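Local coordinates for protein S-adenosylmethionine:tRNA ribosyltransferase-isomerase (Thermotoga maritima, PDB 1VKY) that probably transfers and isomerises the ribose of S-adenosylmethionine onto the 7-aminomethyl group of preQ1 in tRNA, giving epoxyqueuosine, at residues T242-K245 / L246-T249. Residues are numbered along the deposited sequence; the frame is centred on the assembly and turned at random.
Sequences TVRK and LRET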
loop_
_atom_site.group_PDB
_atom_site.type_symbol
_atom_site.label_atom_id
_atom_site.label_comp_id
_atom_site.label_asym_id
_atom_site.label_seq_id
_atom_site.Cartn_x
_atom_site.Cartn_y
_atom_site.Cartn_z
ATOM N N THR B 242 -5.926 -24.580 16.854
ATOM C CA THR B 242 -4.886 -23.668 17.351
ATOM C C THR B 242 -4.671 -23.772 18.845
ATOM O O THR B 242 -3.542 -23.781 19.317
ATOM C CB THR B 242 -5.255 -22.237 17.004
ATOM O OG1 THR B 242 -5.337 -22.117 15.589
ATOM C CG2 THR B 242 -4.112 -21.237 17.410
ATOM N N VAL B 243 -5.754 -23.858 19.616
ATOM C CA VAL B 243 -5.627 -24.079 21.042
ATOM C C VAL B 243 -4.826 -25.351 21.329
ATOM O O VAL B 243 -3.976 -25.370 22.223
ATOM C CB VAL B 243 -7.034 -24.110 21.756
ATOM C CG1 VAL B 243 -6.907 -24.515 23.234
ATOM C CG2 VAL B 243 -7.740 -22.750 21.648
ATOM N N ARG B 244 -5.119 -26.434 20.607
ATOM C CA ARG B 244 -4.390 -27.696 20.790
ATOM C C ARG B 244 -2.917 -27.551 20.486
ATOM O O ARG B 244 -2.070 -28.013 21.228
ATOM C CB ARG B 244 -4.967 -28.783 19.880
ATOM C CG ARG B 244 -4.368 -30.148 20.194
ATOM C CD ARG B 244 -4.284 -31.155 19.016
ATOM N NE ARG B 244 -5.201 -30.850 17.929
ATOM C CZ ARG B 244 -4.861 -30.550 16.660
ATOM N NH1 ARG B 244 -3.582 -30.513 16.247
ATOM N NH2 ARG B 244 -5.839 -30.289 15.787
ATOM N N LYS B 245 -2.595 -26.904 19.370
ATOM C CA LYS B 245 -1.201 -26.705 18.999
ATOM C C LYS B 245 -0.418 -25.840 19.970
ATOM O O LYS B 245 0.767 -26.071 20.207
ATOM C CB LYS B 245 -1.157 -26.103 17.617
ATOM C CG LYS B 245 -1.598 -27.095 16.571
ATOM C CD LYS B 245 -1.314 -26.600 15.181
ATOM C CE LYS B 245 -1.263 -27.778 14.232
ATOM N NZ LYS B 245 -1.136 -27.253 12.857
ATOM N N LEU B 246 -1.062 -24.831 20.534
ATOM C CA LEU B 246 -0.390 -23.967 21.522
ATOM C C LEU B 246 -0.011 -24.801 22.735
ATOM O O LEU B 246 1.095 -24.683 23.295
ATOM C CB LEU B 246 -1.326 -22.812 21.964
ATOM C CG LEU B 246 -1.674 -21.761 20.925
ATOM C CD1 LEU B 246 -2.878 -20.979 21.377
ATOM C CD2 LEU B 246 -0.500 -20.863 20.685
ATOM N N ARG B 247 -0.949 -25.634 23.169
ATOM C CA ARG B 247 -0.718 -26.494 24.328
ATOM C C ARG B 247 0.349 -27.555 24.041
ATOM O O ARG B 247 1.254 -27.768 24.833
ATOM C CB ARG B 247 -2.018 -27.164 24.759
ATOM C CG ARG B 247 -1.806 -28.039 25.985
ATOM C CD ARG B 247 -3.055 -28.781 26.532
ATOM N NE ARG B 247 -3.939 -29.308 25.490
ATOM C CZ ARG B 247 -3.686 -30.377 24.733
ATOM N NH1 ARG B 247 -2.547 -31.072 24.865
ATOM N NH2 ARG B 247 -4.586 -30.734 23.816
ATOM N N GLU B 248 0.280 -28.186 22.887
ATOM C CA GLU B 248 1.314 -29.170 22.479
ATOM C C GLU B 248 2.729 -28.588 22.336
ATOM O O GLU B 248 3.732 -29.240 22.673
ATOM C CB GLU B 248 0.911 -29.813 21.162
ATOM C CG GLU B 248 -0.281 -30.751 21.260
ATOM C CD GLU B 248 -0.770 -31.191 19.904
ATOM O OE1 GLU B 248 -0.359 -30.597 18.875
ATOM O OE2 GLU B 248 -1.574 -32.130 19.874
ATOM N N THR B 249 2.813 -27.367 21.826
ATOM C CA THR B 249 4.096 -26.702 21.649
ATOM C C THR B 249 4.750 -26.409 23.004
ATOM O O THR B 249 5.921 -26.699 23.222
ATOM C CB THR B 249 3.870 -25.398 20.876
ATOM O OG1 THR B 249 3.287 -25.696 19.609
ATOM C CG2 THR B 249 5.189 -24.773 20.468
#
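Arg244 and Glu248, one turn apart on the amphipathic alpha-helix 240-252, lie side by side with their side chains pointing the same way. The main-chain bond of this turn runs from Glu248 N to Arg244 O, 2.9 Å. The side chains meet through the aliphatic part of the arginine: Glu248 OE2 sits 3.0 Å from Arg244 CD, whereas the charged ends, Arg244 NH1 and Glu248 OE1, remain 4.2 Å apart. That is too far for a salt bridge, and the guanidinium and carboxylate planes are turned 53° to each other, though the opposite charges probably still attract. OE1 nevertheless lies at the guanidinium edge, near its plane. Replacing Glu248 by alanine takes away the carboxylate, and the Arg244 guanidinium would probably lose its nearby negative charge and be freer to turn. Arg247 crosses Arg244 at a slant, its NH2 3.7 Å from Arg244 CG and the guanidinium planes 64° apart, while its NH1 makes a long, weak ion pair with Glu251.

The buried face is turned to the mixed sheet. Leu246 CG lies 3.2 Å from Thr242 O; the methyl contact, Leu246 CD1 to Thr242 CG2, is looser at 4.2 Å. Leu246 also packs on Leu67 and Ile256 of the sheet. Thr242 OG1 is hydrogen-bonded to Glu208 O and Lys245 NZ to Phe206 O, both on strand 205-213.

With its hydroxyl beside its own backbone N (chi1 -60°), Thr249 can turn back to the preceding turn. Lys245 O therefore accepts twice, from opposite faces of its carbonyl plane: from Thr249 N at 2.9 Å and from Thr249 OG1 at 2.6 Å.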